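Local structure of CYTH domain-containing protein (Pyrococcus furiosus, 1YEM) at residues L52-V57 and Y63-K68; K90-F95 and F100-T105; R110-Y113 and V118-E121. The protein is of unknown function but belongs to the CYTH family, many of whose members bind or process triphosphates, so it probably binds a phosphorylated ligand. All blocks are in the same frame, centred on the assembly; numbering follows the deposited sequence.

Contacts 1 and 3 lie in one closed antiparallel barrel; contact 2 joins the start of a barrel strand to a helix outside it. Contact 1 is buried, whereas contacts 2 and 3 are only partly buried. Contacts 1 and 3 each pair the two strands of a hairpin and carry charged side chains on their inner face; the like-charged NH2 groups of Arg55 and Arg110 lie close where the two contacts meet. Contact 2 is aromatic and aliphatic. It sets helix 88-97 beside strand 102-115, and Phe95 of that helix covers the outer face of contact 1. Contacts 2 and 3 share strand 102-115, yet their centres are about 27 Å apart. The second subunit touches contacts 1 and 2 but not contact 3.

Contact 1 of 3, residues L52-V57 and Y63-K68; sequences LRIRGV and YYLTFK
Arg53 holds CG between the backbone N and the carbonyl carbon (chi1 70°), and its chain bends again at chi2 and chi3. This lays the guanidinium beside Thr66, whose OG1 stands opposite its own carbonyl carbon (chi1 -54°). Arg53 NH1 comes 2.9 Å from Thr66 OG1, but the angle is too poor for a hydrogen bond. Thr66 OG1 bonds to Glu82 instead, and Arg53 NE bonds to Tyr43 OH. Like charges come close where Arg53 NH2 lies 3.8 Å from Lys68 NZ; Lys68 also makes a cation-pi contact with Phe78. One face of the Arg53 guanidinium carries Arg55 NH1, 3.2 Å above its plane; Arg55 NE makes a salt bridge with Asp41. The two strands form an antiparallel beta hairpin within the closed barrel of the CYTH fold. Arg53, Arg55, Thr66 and Lys68 face the interior, consistent with the basic tunnel that binds triphosphate in relatives. The backbones are joined at two hydrogen-bonded pairs, Arg53 with Thr66 and Arg55 with Tyr64. Each pair makes two N-H to O bonds; Thr66 N to Arg53 O is 2.8 Å. On the outer face, Ile54 CD1 lies 3.6 Å from Leu65 CG. Further along, Tyr63 brings a ring edge to the backbone of Gly56, with CD1 3.6 Å from Gly56 CA.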
loop_
_atom_site.group_PDB
_atom_site.type_symbol
_atom_site.label_atom_id
_atom_site.label_comp_id
_atom_site.label_asym_id
_atom_site.label_seq_id
_atom_site.Cartn_x
_atom_site.Cartn_y
_atom_site.Cartn_z
ATOM N N LEU B 52 -5.711 -10.141 4.460
ATOM C CA LEU B 52 -5.125 -8.832 4.271
ATOM C C LEU B 52 -4.041 -8.697 5.270
ATOM O O LEU B 52 -4.294 -8.841 6.452
ATOM C CB LEU B 52 -6.174 -7.718 4.503
ATOM C CG LEU B 52 -5.665 -6.262 4.427
ATOM C CD1 LEU B 52 -5.144 -5.932 3.025
ATOM C CD2 LEU B 52 -6.765 -5.287 4.834
ATOM N N ARG B 53 -2.827 -8.436 4.800
ATOM C CA ARG B 53 -1.694 -8.240 5.699
ATOM C C ARG B 53 -0.646 -7.290 5.154
ATOM O O ARG B 53 -0.456 -7.163 3.932
ATOM C CB ARG B 53 -1.016 -9.581 6.058
ATOM C CG ARG B 53 -0.261 -10.248 4.931
ATOM C CD ARG B 53 0.979 -10.968 5.412
ATOM N NE ARG B 53 1.075 -12.274 4.769
ATOM C CZ ARG B 53 1.506 -12.495 3.530
ATOM N NH1 ARG B 53 1.944 -11.513 2.761
ATOM N NH2 ARG B 53 1.522 -13.722 3.069
ATOM N N ILE B 54 0.025 -6.626 6.089
ATOM C CA ILE B 54 1.185 -5.806 5.801
ATOM C C ILE B 54 2.389 -6.584 6.310
ATOM O O ILE B 54 2.403 -7.032 7.451
ATOM C CB ILE B 54 1.122 -4.420 6.512
ATOM C CG1 ILE B 54 -0.221 -3.711 6.229
ATOM C CG2 ILE B 54 2.279 -3.538 6.088
ATOM C CD1 ILE B 54 -0.624 -3.659 4.780
ATOM N N ARG B 55 3.383 -6.750 5.455
ATOM C CA ARG B 55 4.581 -7.474 5.814
ATOM C C ARG B 55 5.734 -6.523 5.797
ATOM O O ARG B 55 5.918 -5.816 4.817
ATOM C CB ARG B 55 4.860 -8.634 4.812
ATOM C CG ARG B 55 6.293 -9.274 4.931
ATOM C CD ARG B 55 6.428 -10.578 4.099
ATOM N NE ARG B 55 5.578 -11.622 4.650
ATOM C CZ ARG B 55 5.227 -12.747 4.030
ATOM N NH1 ARG B 55 4.407 -13.603 4.641
ATOM N NH2 ARG B 55 5.678 -13.034 2.836
ATOM N N GLY B 56 6.533 -6.541 6.865
ATOM C CA GLY B 56 7.836 -5.877 6.865
ATOM C C GLY B 56 8.959 -6.899 6.883
ATOM O O GLY B 56 8.874 -7.885 7.576
ATOM N N VAL B 57 9.999 -6.666 6.092
ATOM C CA VAL B 57 11.154 -7.561 6.015
ATOM C C VAL B 57 12.390 -6.794 6.513
ATOM O O VAL B 57 13.095 -6.132 5.729
ATOM C CB VAL B 57 11.392 -8.100 4.570
ATOM C CG1 VAL B 57 12.527 -9.119 4.568
ATOM C CG2 VAL B 57 10.126 -8.733 3.995
ATOM N N TYR B 63 8.972 -3.805 2.293
ATOM C CA TYR B 63 7.632 -3.854 2.899
ATOM C C TYR B 63 6.591 -4.109 1.833
ATOM O O TYR B 63 6.738 -3.673 0.702
ATOM C CB TYR B 63 7.336 -2.562 3.672
ATOM C CG TYR B 63 8.542 -2.086 4.414
ATOM C CD1 TYR B 63 8.877 -2.627 5.647
ATOM C CD2 TYR B 63 9.399 -1.141 3.847
ATOM C CE1 TYR B 63 10.018 -2.223 6.332
ATOM C CE2 TYR B 63 10.545 -0.722 4.516
ATOM C CZ TYR B 63 10.847 -1.268 5.763
ATOM O OH TYR B 63 11.979 -0.854 6.428
ATOM N N TYR B 64 5.551 -4.851 2.196
ATOM C CA TYR B 64 4.577 -5.329 1.238
ATOM C C TYR B 64 3.207 -5.258 1.807
ATOM O O TYR B 64 3.030 -5.350 2.994
ATOM C CB TYR B 64 4.869 -6.784 0.853
ATOM C CG TYR B 64 6.246 -6.950 0.308
ATOM C CD1 TYR B 64 7.321 -7.185 1.159
ATOM C CD2 TYR B 64 6.491 -6.841 -1.060
ATOM C CE1 TYR B 64 8.610 -7.321 0.665
ATOM C CE2 TYR B 64 7.770 -6.974 -1.571
ATOM C CZ TYR B 64 8.832 -7.213 -0.697
ATOM O OH TYR B 64 10.111 -7.334 -1.174
ATOM N N LEU B 65 2.247 -5.080 0.923
ATOM C CA LEU B 65 0.853 -5.196 1.236
ATOM C C LEU B 65 0.347 -6.373 0.429
ATOM O O LEU B 65 0.572 -6.436 -0.778
ATOM C CB LEU B 65 0.117 -3.925 0.842
ATOM C CG LEU B 65 -1.372 -3.854 1.229
ATOM C CD1 LEU B 65 -1.803 -2.402 1.444
ATOM C CD2 LEU B 65 -2.267 -4.529 0.178
ATOM N N THR B 66 -0.310 -7.316 1.100
ATOM C CA THR B 66 -0.770 -8.540 0.447
ATOM C C THR B 66 -2.253 -8.780 0.710
ATOM O O THR B 66 -2.718 -8.658 1.839
ATOM C CB THR B 66 0.031 -9.762 0.937
ATOM O OG1 THR B 66 1.435 -9.519 0.757
ATOM C CG2 THR B 66 -0.362 -11.018 0.168
ATOM N N PHE B 67 -2.986 -9.081 -0.351
ATOM C CA PHE B 67 -4.372 -9.519 -0.243
ATOM C C PHE B 67 -4.468 -10.918 -0.844
ATOM O O PHE B 67 -3.921 -11.154 -1.904
ATOM C CB PHE B 67 -5.315 -8.559 -0.985
ATOM C CG PHE B 67 -6.693 -9.103 -1.181
ATOM C CD1 PHE B 67 -7.676 -8.900 -0.226
ATOM C CD2 PHE B 67 -7.007 -9.848 -2.314
ATOM C CE1 PHE B 67 -8.953 -9.434 -0.401
ATOM C CE2 PHE B 67 -8.273 -10.378 -2.491
ATOM C CZ PHE B 67 -9.246 -10.171 -1.541
ATOM N N LYS B 68 -5.144 -11.832 -0.151
ATOM C CA LYS B 68 -5.405 -13.173 -0.689
ATOM C C LYS B 68 -6.876 -13.552 -0.623
ATOM O O LYS B 68 -7.589 -13.141 0.280
ATOM C CB LYS B 68 -4.615 -14.254 0.070
ATOM C CG LYS B 68 -3.125 -14.169 -0.040
ATOM C CD LYS B 68 -2.495 -15.421 0.519
ATOM C CE LYS B 68 -0.988 -15.282 0.706
ATOM N NZ LYS B 68 -0.427 -16.495 1.357
#

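Contact 2 of 3, residues K90-F95 and F100-T105; sequences KAVEVF and FKIQAT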
loop_
_atom_site.group_PDB
_atom_site.type_symbol
_atom_site.label_atom_id
_atom_site.label_comp_id
_atom_site.label_asym_id
_atom_site.label_seq_id
_atom_site.Cartn_x
_atom_site.Cartn_y
_atom_site.Cartn_z
ATOM N N LYS B 90 3.175 3.446 8.456
ATOM C CA LYS B 90 2.139 4.286 7.851
ATOM C C LYS B 90 0.991 3.489 7.249
ATOM O O LYS B 90 -0.169 3.905 7.338
ATOM C CB LYS B 90 2.744 5.183 6.775
ATOM C CG LYS B 90 3.553 6.327 7.331
ATOM C CD LYS B 90 4.096 7.173 6.205
ATOM C CE LYS B 90 4.702 8.474 6.712
ATOM N NZ LYS B 90 5.401 9.148 5.584
ATOM N N ALA B 91 1.314 2.343 6.633
ATOM C CA ALA B 91 0.293 1.454 6.085
ATOM C C ALA B 91 -0.574 0.880 7.190
ATOM O O ALA B 91 -1.790 0.746 7.041
ATOM C CB ALA B 91 0.933 0.339 5.284
ATOM N N VAL B 92 0.047 0.535 8.308
ATOM C CA VAL B 92 -0.701 -0.043 9.405
ATOM C C VAL B 92 -1.666 1.034 9.917
ATOM O O VAL B 92 -2.857 0.767 10.118
ATOM C CB VAL B 92 0.237 -0.550 10.561
ATOM C CG1 VAL B 92 -0.593 -0.964 11.768
ATOM C CG2 VAL B 92 1.131 -1.721 10.084
ATOM N N GLU B 93 -1.120 2.243 10.105
ATOM C CA GLU B 93 -1.878 3.429 10.517
ATOM C C GLU B 93 -3.074 3.679 9.612
ATOM O O GLU B 93 -4.216 3.752 10.075
ATOM C CB GLU B 93 -0.963 4.656 10.521
ATOM C CG GLU B 93 -1.623 5.904 11.104
ATOM C CD GLU B 93 -0.757 7.134 11.036
ATOM O OE1 GLU B 93 0.470 7.026 10.780
ATOM O OE2 GLU B 93 -1.311 8.226 11.251
ATOM N N VAL B 94 -2.825 3.760 8.313
ATOM C CA VAL B 94 -3.906 4.002 7.381
ATOM C C VAL B 94 -5.043 3.002 7.586
ATOM O O VAL B 94 -6.198 3.394 7.679
ATOM C CB VAL B 94 -3.413 4.012 5.917
ATOM C CG1 VAL B 94 -4.587 3.947 4.926
ATOM C CG2 VAL B 94 -2.582 5.262 5.655
ATOM N N PHE B 95 -4.714 1.718 7.669
ATOM C CA PHE B 95 -5.744 0.676 7.786
ATOM C C PHE B 95 -6.510 0.712 9.118
ATOM O O PHE B 95 -7.721 0.540 9.129
ATOM C CB PHE B 95 -5.157 -0.720 7.499
ATOM C CG PHE B 95 -5.117 -1.032 6.059
ATOM C CD1 PHE B 95 -3.958 -0.872 5.334
ATOM C CD2 PHE B 95 -6.273 -1.402 5.399
ATOM C CE1 PHE B 95 -3.940 -1.121 3.963
ATOM C CE2 PHE B 95 -6.269 -1.650 4.033
ATOM C CZ PHE B 95 -5.100 -1.518 3.315
ATOM N N PHE B 100 -10.102 -0.973 10.186
ATOM C CA PHE B 100 -9.754 -2.393 10.198
ATOM C C PHE B 100 -9.119 -2.707 11.551
ATOM O O PHE B 100 -8.309 -1.907 12.071
ATOM C CB PHE B 100 -8.811 -2.740 9.041
ATOM C CG PHE B 100 -9.486 -2.729 7.685
ATOM C CD1 PHE B 100 -10.114 -3.855 7.206
ATOM C CD2 PHE B 100 -9.507 -1.574 6.911
ATOM C CE1 PHE B 100 -10.733 -3.855 5.958
ATOM C CE2 PHE B 100 -10.126 -1.560 5.663
ATOM C CZ PHE B 100 -10.741 -2.701 5.187
ATOM N N LYS B 101 -9.510 -3.841 12.146
ATOM C CA LYS B 101 -8.884 -4.289 13.413
ATOM C C LYS B 101 -7.713 -5.243 13.126
ATOM O O LYS B 101 -7.810 -6.102 12.244
ATOM C CB LYS B 101 -9.914 -4.971 14.338
ATOM N N ILE B 102 -6.620 -5.080 13.869
ATOM C CA ILE B 102 -5.496 -6.025 13.819
ATOM C C ILE B 102 -5.880 -7.392 14.417
ATOM O O ILE B 102 -6.062 -7.511 15.634
ATOM C CB ILE B 102 -4.253 -5.479 14.549
ATOM C CG1 ILE B 102 -3.703 -4.280 13.770
ATOM C CG2 ILE B 102 -3.176 -6.592 14.702
ATOM C CD1 ILE B 102 -2.381 -3.741 14.270
ATOM N N GLN B 103 -5.997 -8.411 13.555
ATOM C CA GLN B 103 -6.347 -9.761 13.991
ATOM C C GLN B 103 -5.153 -10.473 14.621
ATOM O O GLN B 103 -5.308 -11.195 15.597
ATOM C CB GLN B 103 -6.883 -10.588 12.834
ATOM C CG GLN B 103 -7.724 -11.754 13.278
ATOM C CD GLN B 103 -8.281 -12.556 12.112
ATOM O OE1 GLN B 103 -8.516 -12.020 11.024
ATOM N NE2 GLN B 103 -8.492 -13.858 12.334
ATOM N N ALA B 104 -3.963 -10.262 14.070
ATOM C CA ALA B 104 -2.761 -10.927 14.568
ATOM C C ALA B 104 -1.499 -10.315 14.011
ATOM O O ALA B 104 -1.501 -9.699 12.946
ATOM C CB ALA B 104 -2.793 -12.411 14.219
ATOM N N THR B 105 -0.422 -10.500 14.758
ATOM C CA THR B 105 0.907 -10.134 14.342
ATOM C C THR B 105 1.772 -11.393 14.427
ATOM O O THR B 105 1.740 -12.107 15.427
ATOM C CB THR B 105 1.467 -9.044 15.229
ATOM O OG1 THR B 105 0.555 -7.939 15.230
ATOM C CG2 THR B 105 2.844 -8.566 14.722
#
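Phe95 and Phe100 are joined twice, once through the backbone and once through their rings. Phe100 N donates to Phe95 O at 3.0 Å, and the N-H points nearly straight at the oxygen (162°). The bond spans five residues and sits near the C-terminal end of helix 88-97. It is consistent with the six-to-one bond of a Schellman motif, which turns the chain out of a helix and here leads it toward strand 102-115 of the barrel. The rings form an offset edge-to-face pair. The edge of Phe95 is turned toward the face of Phe100, with the planes at 67° and the centroids 5.5 Å apart. The closest approach is off-centre, from Phe95 CD2 to Phe100 CD2 at 3.6 Å. The carbonyl of Phe95 serves the same partner again: Phe95 O lies in the plane of the Phe100 ring at its edge, 3.5 Å from Phe100 CD2. Phe100 CG points opposite its own carbonyl carbon (chi1 -72°). This sets CG beside the backbone N of Phe100, and so puts the ring next to Phe95 O.

The far edge of the Phe95 ring rests on the barrel, where it meets Leu65 and Phe44. The helix lies between the barrel wall and the second subunit, where Val94 packs on Val81 of that subunit and Glu93 OE2 hydrogen-bonds to its Tyr79 OH. Past Phe100 the strand has a classic beta bulge, where Gln103 and Ala104 both face Tyr43. Before the bulge, Ile102 reaches back to the helix and crosses Val92 at about a right angle, with Ile102 CD1 4.1 Å from Val92 CG1.

Contact 3 of 3, residues R110-Y113 and V118-E121; sequences RWVY and VTLE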
loop_
_atom_site.group_PDB
_atom_site.type_symbol
_atom_site.label_atom_id
_atom_site.label_comp_id
_atom_site.label_asym_id
_atom_site.label_seq_id
_atom_site.Cartn_x
_atom_site.Cartn_y
_atom_site.Cartn_z
ATOM N N ARG B 110 12.368 -16.917 7.353
ATOM C CA ARG B 110 12.077 -17.747 6.220
ATOM C C ARG B 110 13.243 -17.841 5.271
ATOM O O ARG B 110 13.786 -16.828 4.871
ATOM C CB ARG B 110 10.880 -17.210 5.472
ATOM C CG ARG B 110 10.755 -17.790 4.079
ATOM C CD ARG B 110 9.666 -17.180 3.353
ATOM N NE ARG B 110 8.424 -17.622 3.893
ATOM C CZ ARG B 110 7.245 -17.151 3.498
ATOM N NH1 ARG B 110 6.131 -17.630 4.065
ATOM N NH2 ARG B 110 7.179 -16.206 2.536
ATOM N N TRP B 111 13.604 -19.077 4.910
ATOM C CA TRP B 111 14.596 -19.346 3.879
ATOM C C TRP B 111 13.858 -19.899 2.689
ATOM O O TRP B 111 13.098 -20.847 2.816
ATOM C CB TRP B 111 15.604 -20.397 4.334
ATOM C CG TRP B 111 16.562 -19.964 5.423
ATOM C CD1 TRP B 111 17.848 -19.530 5.261
ATOM C CD2 TRP B 111 16.309 -19.960 6.827
ATOM N NE1 TRP B 111 18.414 -19.261 6.486
ATOM C CE2 TRP B 111 17.487 -19.513 7.463
ATOM C CE3 TRP B 111 15.197 -20.293 7.614
ATOM C CZ2 TRP B 111 17.582 -19.379 8.846
ATOM C CZ3 TRP B 111 15.294 -20.164 8.992
ATOM C CH2 TRP B 111 16.480 -19.704 9.594
ATOM N N VAL B 112 14.067 -19.285 1.535
ATOM C CA VAL B 112 13.463 -19.739 0.304
ATOM C C VAL B 112 14.503 -20.528 -0.495
ATOM O O VAL B 112 15.605 -20.037 -0.750
ATOM C CB VAL B 112 12.922 -18.561 -0.511
ATOM C CG1 VAL B 112 12.262 -19.057 -1.792
ATOM C CG2 VAL B 112 11.925 -17.742 0.330
ATOM N N TYR B 113 14.144 -21.765 -0.847
ATOM C CA TYR B 113 14.936 -22.626 -1.729
ATOM C C TYR B 113 14.119 -22.959 -2.967
ATOM O O TYR B 113 12.901 -22.873 -2.944
ATOM C CB TYR B 113 15.336 -23.913 -1.012
ATOM C CG TYR B 113 16.304 -23.669 0.114
ATOM C CD1 TYR B 113 17.672 -23.625 -0.122
ATOM C CD2 TYR B 113 15.850 -23.457 1.424
ATOM C CE1 TYR B 113 18.564 -23.385 0.902
ATOM C CE2 TYR B 113 16.738 -23.218 2.457
ATOM C CZ TYR B 113 18.086 -23.180 2.195
ATOM O OH TYR B 113 18.972 -22.934 3.215
ATOM N N VAL B 118 9.377 -25.890 -8.314
ATOM C CA VAL B 118 8.863 -25.955 -6.936
ATOM C C VAL B 118 9.683 -25.058 -6.000
ATOM O O VAL B 118 10.914 -25.001 -6.074
ATOM C CB VAL B 118 8.858 -27.416 -6.377
ATOM C CG1 VAL B 118 8.120 -27.492 -5.046
ATOM C CG2 VAL B 118 8.217 -28.378 -7.377
ATOM N N THR B 119 8.975 -24.365 -5.116
ATOM C CA THR B 119 9.589 -23.551 -4.082
ATOM C C THR B 119 9.432 -24.225 -2.715
ATOM O O THR B 119 8.369 -24.752 -2.389
ATOM C CB THR B 119 8.961 -22.167 -4.072
ATOM O OG1 THR B 119 9.182 -21.564 -5.344
ATOM C CG2 THR B 119 9.587 -21.281 -2.988
ATOM N N LEU B 120 10.516 -24.222 -1.945
ATOM C CA LEU B 120 10.509 -24.666 -0.558
ATOM C C LEU B 120 10.738 -23.465 0.342
ATOM O O LEU B 120 11.776 -22.793 0.236
ATOM C CB LEU B 120 11.610 -25.672 -0.310
ATOM C CG LEU B 120 11.318 -27.100 -0.728
ATOM C CD1 LEU B 120 11.232 -27.182 -2.228
ATOM C CD2 LEU B 120 12.416 -28.006 -0.212
ATOM N N GLU B 121 9.766 -23.186 1.212
ATOM C CA GLU B 121 9.870 -22.084 2.151
ATOM C C GLU B 121 9.994 -22.633 3.537
ATOM O O GLU B 121 9.023 -23.070 4.130
ATOM C CB GLU B 121 8.661 -21.162 2.047
ATOM C CG GLU B 121 8.480 -20.588 0.665
ATOM C CD GLU B 121 7.368 -19.594 0.595
ATOM O OE1 GLU B 121 6.435 -19.653 1.431
ATOM O OE2 GLU B 121 7.413 -18.742 -0.303
#
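Glu121 lies across from Arg110 and Val112 in the antiparallel beta hairpin of strands 102-115 and 118-125, part of the CYTH barrel. Its CB is 4.0 Å from Arg110 NE. CG stands opposite the carbonyl carbon (chi1 -58°) and passes Val112 CG2 at 4.5 Å. The chain then runs extended to CD, which lies 3.8 Å from Arg110 CZ. At the tip, OE1 sits over the centre of one guanidinium face, 3.3 Å from Arg110 NH1. OE2 is the more distant oxygen, 3.8 Å from Arg110 NH2. Carboxylate and guanidinium are stacked, their planes 28° apart. The salt bridge is thus a meeting of charges, with no N-H aimed at the oxygen. Arg110 NE hydrogen-bonds to Asn123 OD1. Arg110 NH2 also lies close to Arg55 NH2, consistent with a charged inner face of the barrel.

Tyr113 and Leu120 form a hydrogen-bonded pair and face the other way, toward Leu26 of helix 19-29. Tyr113 N reaches Leu120 O almost in line, at 177°. The return bond, from Leu120 N to Tyr113 O, comes from above the carbonyl plane. On the Glu121 side of the sheet, Thr119 crosses Val112 obliquely, with Thr119 CG2 3.7 Å from Val112 CG1.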